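Local structure of diguanylate cyclase with PAS/PAC sensor (Marinobacter aquaeolei, 3H9W) at residues A[42-52]-A[68-79]. The protein is the PAS sensor domain of a probable diguanylate cyclase, an enzyme that would join two GTP molecules into the second messenger cyclic di-GMP. Sequence-based numbering, arbitrary orientation.
Sequences TRMHPEDQEWV and ADYRALHRDGHY
In this PAS fold the edge strand 66-73 of the antiparallel sheet is bound to the start of helix 46-61 by a salt bridge between D48 and R71, and to the loop before that helix by a single beta bridge between M44 and A72. The bridge's bonds run from L73 N to R43 O (3.0 Å) and from H45 N to R71 O (2.8 Å). R71 grips the D48 carboxylate side-on: NE reaches OD2 at 2.7 Å and NH2 reaches OD1 at 3.2 Å, while R71 N meets OD2 from the opposite face of the carboxylate. W51 NE1 also donates to OD1. An asparagine in place of D48 would probably cost the R71 guanidinium its salt-bridge partner and set an NH2 against N-H groups of R71 or W51, weakening the hold of helix on strand. H45, its CG swung away from the backbone N (chi1 -170°), lays its imidazole flat on that guanidinium, planes 11° apart, and CD2 sits over the Y79 ring; its ND1 caps the helix by accepting from E47 N. Y70, whose OH bonds to W40, presents its ring face to the selenomethionine M44, and the bend at chi3 (-69°) brings M44 CE to 3.9 Å from the centroid of the Y70 ring.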
loop_
_atom_site.group_PDB
_atom_site.type_symbol
_atom_site.label_atom_id
_atom_site.label_comp_id
_atom_site.label_asym_id
_atom_site.label_seq_id
_atom_site.Cartn_x
_atom_site.Cartn_y
_atom_site.Cartn_z
ATOM N N THR A 42 20.477 -2.429 3.173
ATOM C CA THR A 42 21.555 -1.845 3.960
ATOM C C THR A 42 21.053 -0.912 5.057
ATOM O O THR A 42 21.556 -0.934 6.177
ATOM C CB THR A 42 22.533 -1.079 3.047
ATOM O OG1 THR A 42 23.216 -2.014 2.202
ATOM C CG2 THR A 42 23.553 -0.301 3.870
ATOM N N ARG A 43 20.053 -0.103 4.728
ATOM C CA ARG A 43 19.493 0.864 5.669
ATOM C C ARG A 43 18.475 0.208 6.592
ATOM O O ARG A 43 17.310 0.607 6.659
ATOM C CB ARG A 43 18.861 2.002 4.871
ATOM C CG ARG A 43 19.899 2.699 4.008
ATOM C CD ARG A 43 19.299 3.621 2.958
ATOM N NE ARG A 43 20.364 4.180 2.128
ATOM C CZ ARG A 43 20.169 5.014 1.114
ATOM N NH1 ARG A 43 18.940 5.400 0.790
ATOM N NH2 ARG A 43 21.212 5.465 0.425
HETATM N N MSE A 44 18.944 -0.789 7.332
HETATM C CA MSE A 44 18.093 -1.549 8.225
HETATM C C MSE A 44 18.893 -2.020 9.436
HETATM O O MSE A 44 20.111 -2.179 9.365
HETATM C CB MSE A 44 17.547 -2.750 7.449
HETATM C CG MSE A 44 16.447 -3.526 8.122
HETATM SE SE MSE A 44 15.968 -5.029 7.010
HETATM C CE MSE A 44 15.140 -4.067 5.532
ATOM N N HIS A 45 18.199 -2.237 10.546
ATOM C CA HIS A 45 18.827 -2.705 11.781
ATOM C C HIS A 45 19.489 -4.060 11.513
ATOM O O HIS A 45 18.939 -4.893 10.789
ATOM C CB HIS A 45 17.754 -2.834 12.860
ATOM C CG HIS A 45 18.296 -3.084 14.231
ATOM N ND1 HIS A 45 18.902 -4.268 14.588
ATOM C CD2 HIS A 45 18.316 -2.301 15.336
ATOM C CE1 HIS A 45 19.271 -4.207 15.855
ATOM N NE2 HIS A 45 18.927 -3.024 16.332
ATOM N N PRO A 46 20.686 -4.301 12.086
ATOM C CA PRO A 46 21.389 -5.572 11.875
ATOM C C PRO A 46 20.619 -6.842 12.243
ATOM O O PRO A 46 20.751 -7.860 11.568
ATOM C CB PRO A 46 22.676 -5.404 12.700
ATOM C CG PRO A 46 22.281 -4.431 13.771
ATOM C CD PRO A 46 21.450 -3.429 12.997
ATOM N N GLU A 47 19.815 -6.789 13.301
ATOM C CA GLU A 47 19.056 -7.963 13.710
ATOM C C GLU A 47 17.844 -8.191 12.812
ATOM O O GLU A 47 17.250 -9.270 12.817
ATOM C CB GLU A 47 18.610 -7.844 15.174
ATOM C CG GLU A 47 19.774 -7.722 16.165
ATOM C CD GLU A 47 19.353 -7.919 17.610
ATOM O OE1 GLU A 47 18.174 -7.661 17.938
ATOM O OE2 GLU A 47 20.206 -8.316 18.429
ATOM N N ASP A 48 17.472 -7.172 12.044
ATOM C CA ASP A 48 16.339 -7.300 11.142
ATOM C C ASP A 48 16.824 -7.738 9.768
ATOM O O ASP A 48 16.139 -8.485 9.061
ATOM C CB ASP A 48 15.554 -5.984 11.065
ATOM C CG ASP A 48 14.659 -5.784 12.264
ATOM O OD1 ASP A 48 14.085 -6.792 12.745
ATOM O OD2 ASP A 48 14.500 -4.634 12.726
ATOM N N GLN A 49 18.014 -7.290 9.386
ATOM C CA GLN A 49 18.567 -7.680 8.096
ATOM C C GLN A 49 18.687 -9.197 8.118
ATOM O O GLN A 49 18.641 -9.842 7.081
ATOM C CB GLN A 49 19.955 -7.068 7.895
ATOM C CG GLN A 49 20.005 -5.554 7.963
ATOM C CD GLN A 49 21.431 -5.036 7.917
ATOM O OE1 GLN A 49 22.276 -5.452 8.712
ATOM N NE2 GLN A 49 21.706 -4.126 6.990
ATOM N N GLU A 50 18.828 -9.746 9.323
ATOM C CA GLU A 50 18.975 -11.187 9.539
ATOM C C GLU A 50 17.776 -12.041 9.127
ATOM O O GLU A 50 17.884 -13.269 9.064
ATOM C CB GLU A 50 19.300 -11.466 11.014
ATOM C CG GLU A 50 20.788 -11.405 11.358
ATOM C CD GLU A 50 21.070 -11.496 12.855
ATOM O OE1 GLU A 50 20.401 -12.286 13.558
ATOM O OE2 GLU A 50 21.980 -10.783 13.329
ATOM N N TRP A 51 16.638 -11.412 8.838
ATOM C CA TRP A 51 15.461 -12.189 8.461
ATOM C C TRP A 51 14.567 -11.546 7.411
ATOM O O TRP A 51 13.976 -12.239 6.584
ATOM C CB TRP A 51 14.625 -12.500 9.707
ATOM C CG TRP A 51 13.878 -11.326 10.276
ATOM C CD1 TRP A 51 14.303 -10.463 11.251
ATOM C CD2 TRP A 51 12.561 -10.894 9.906
ATOM N NE1 TRP A 51 13.325 -9.524 11.514
ATOM C CE2 TRP A 51 12.247 -9.768 10.702
ATOM C CE3 TRP A 51 11.615 -11.353 8.980
ATOM C CZ2 TRP A 51 11.027 -9.091 10.594
ATOM C CZ3 TRP A 51 10.399 -10.680 8.874
ATOM C CH2 TRP A 51 10.117 -9.560 9.680
ATOM N N VAL A 52 14.469 -10.222 7.444
ATOM C CA VAL A 52 13.611 -9.495 6.510
ATOM C C VAL A 52 13.971 -9.713 5.042
ATOM O O VAL A 52 13.101 -9.968 4.211
ATOM C CB VAL A 52 13.633 -7.981 6.812
ATOM C CG1 VAL A 52 12.844 -7.220 5.743
ATOM C CG2 VAL A 52 13.033 -7.721 8.193
ATOM N N ALA A 68 6.332 -6.809 6.271
ATOM C CA ALA A 68 7.303 -7.023 7.335
ATOM C C ALA A 68 7.493 -5.764 8.161
ATOM O O ALA A 68 7.435 -4.648 7.639
ATOM C CB ALA A 68 8.655 -7.458 6.743
ATOM N N ASP A 69 7.703 -5.954 9.458
ATOM C CA ASP A 69 7.932 -4.853 10.380
ATOM C C ASP A 69 9.403 -4.904 10.760
ATOM O O ASP A 69 9.908 -5.955 11.152
ATOM C CB ASP A 69 7.085 -5.022 11.647
ATOM C CG ASP A 69 5.608 -4.792 11.406
ATOM O OD1 ASP A 69 5.188 -4.767 10.230
ATOM O OD2 ASP A 69 4.866 -4.640 12.400
ATOM N N TYR A 70 10.093 -3.777 10.636
ATOM C CA TYR A 70 11.504 -3.738 10.985
ATOM C C TYR A 70 11.970 -2.329 11.317
ATOM O O TYR A 70 11.263 -1.336 11.085
ATOM C CB TYR A 70 12.358 -4.297 9.836
ATOM C CG TYR A 70 12.125 -3.585 8.530
ATOM C CD1 TYR A 70 11.177 -4.052 7.617
ATOM C CD2 TYR A 70 12.796 -2.398 8.233
ATOM C CE1 TYR A 70 10.901 -3.350 6.446
ATOM C CE2 TYR A 70 12.525 -1.691 7.058
ATOM C CZ TYR A 70 11.571 -2.175 6.176
ATOM O OH TYR A 70 11.270 -1.454 5.038
ATOM N N ARG A 71 13.173 -2.258 11.874
ATOM C CA ARG A 71 13.781 -0.998 12.244
ATOM C C ARG A 71 14.618 -0.510 11.074
ATOM O O ARG A 71 15.623 -1.131 10.710
ATOM C CB ARG A 71 14.652 -1.195 13.491
ATOM C CG ARG A 71 13.835 -1.464 14.752
ATOM C CD ARG A 71 14.573 -2.335 15.754
ATOM N NE ARG A 71 14.703 -3.725 15.300
ATOM C CZ ARG A 71 15.275 -4.688 16.018
ATOM N NH1 ARG A 71 15.768 -4.415 17.222
ATOM N NH2 ARG A 71 15.369 -5.917 15.534
ATOM N N ALA A 72 14.183 0.588 10.467
ATOM C CA ALA A 72 14.896 1.172 9.340
ATOM C C ALA A 72 15.950 2.109 9.898
ATOM O O ALA A 72 15.761 2.714 10.954
ATOM C CB ALA A 72 13.924 1.953 8.439
ATOM N N LEU A 73 17.057 2.228 9.185
ATOM C CA LEU A 73 18.159 3.079 9.612
ATOM C C LEU A 73 18.037 4.488 9.054
ATOM O O LEU A 73 18.001 4.683 7.840
ATOM C CB LEU A 73 19.486 2.465 9.151
ATOM C CG LEU A 73 20.760 3.234 9.490
ATOM C CD1 LEU A 73 20.921 3.319 11.005
ATOM C CD2 LEU A 73 21.954 2.538 8.864
ATOM N N HIS A 74 17.966 5.468 9.947
ATOM C CA HIS A 74 17.887 6.865 9.547
ATOM C C HIS A 74 19.320 7.277 9.216
ATOM O O HIS A 74 20.266 6.697 9.756
ATOM C CB HIS A 74 17.346 7.703 10.709
ATOM C CG HIS A 74 17.089 9.133 10.357
ATOM N ND1 HIS A 74 18.102 10.035 10.121
ATOM C CD2 HIS A 74 15.930 9.815 10.204
ATOM C CE1 HIS A 74 17.578 11.215 9.837
ATOM N NE2 HIS A 74 16.262 11.108 9.880
ATOM N N ARG A 75 19.507 8.256 8.334
ATOM C CA ARG A 75 20.874 8.652 8.008
ATOM C C ARG A 75 21.644 9.127 9.237
ATOM O O ARG A 75 22.858 8.936 9.315
ATOM C CB ARG A 75 20.906 9.744 6.920
ATOM C CG ARG A 75 20.160 11.017 7.254
ATOM C CD ARG A 75 20.738 12.167 6.451
ATOM N NE ARG A 75 22.168 12.269 6.709
ATOM C CZ ARG A 75 22.689 12.599 7.885
ATOM N NH1 ARG A 75 24.007 12.655 8.038
ATOM N NH2 ARG A 75 21.896 12.899 8.904
ATOM N N ASP A 76 20.954 9.733 10.203
ATOM C CA ASP A 76 21.654 10.214 11.395
ATOM C C ASP A 76 22.037 9.103 12.375
ATOM O O ASP A 76 22.584 9.369 13.446
ATOM C CB ASP A 76 20.867 11.325 12.123
ATOM C CG ASP A 76 19.602 10.832 12.802
ATOM O OD1 ASP A 76 19.499 9.634 13.127
ATOM O OD2 ASP A 76 18.702 11.672 13.032
ATOM N N GLY A 77 21.752 7.860 12.009
ATOM C CA GLY A 77 22.131 6.752 12.868
ATOM C C GLY A 77 21.073 6.103 13.735
ATOM O O GLY A 77 21.259 4.960 14.150
ATOM N N HIS A 78 19.978 6.798 14.032
ATOM C CA HIS A 78 18.953 6.178 14.856
ATOM C C HIS A 78 18.021 5.317 14.008
ATOM O O HIS A 78 18.020 5.405 12.777
ATOM C CB HIS A 78 18.165 7.228 15.660
ATOM C CG HIS A 78 17.073 7.916 14.898
ATOM N ND1 HIS A 78 17.312 8.940 14.005
ATOM C CD2 HIS A 78 15.729 7.760 14.941
ATOM C CE1 HIS A 78 16.159 9.385 13.532
ATOM N NE2 HIS A 78 15.184 8.686 14.084
ATOM N N TYR A 79 17.236 4.478 14.675
ATOM C CA TYR A 79 16.320 3.568 14.000
ATOM C C TYR A 79 14.866 4.008 14.048
ATOM O O TYR A 79 14.406 4.559 15.049
ATOM C CB TYR A 79 16.457 2.176 14.617
ATOM C CG TYR A 79 17.773 1.524 14.278
ATOM C CD1 TYR A 79 18.036 1.105 12.983
ATOM C CD2 TYR A 79 18.772 1.366 15.239
ATOM C CE1 TYR A 79 19.255 0.550 12.642
ATOM C CE2 TYR A 79 20.003 0.805 14.904
ATOM C CZ TYR A 79 20.232 0.404 13.603
ATOM O OH TYR A 79 21.439 -0.142 13.236
HETATM O O HOH W 1 22.407 -0.973 10.240
HETATM O O HOH W 2 15.593 -7.473 18.008
HETATM O O HOH W 3 11.163 -6.773 13.408
#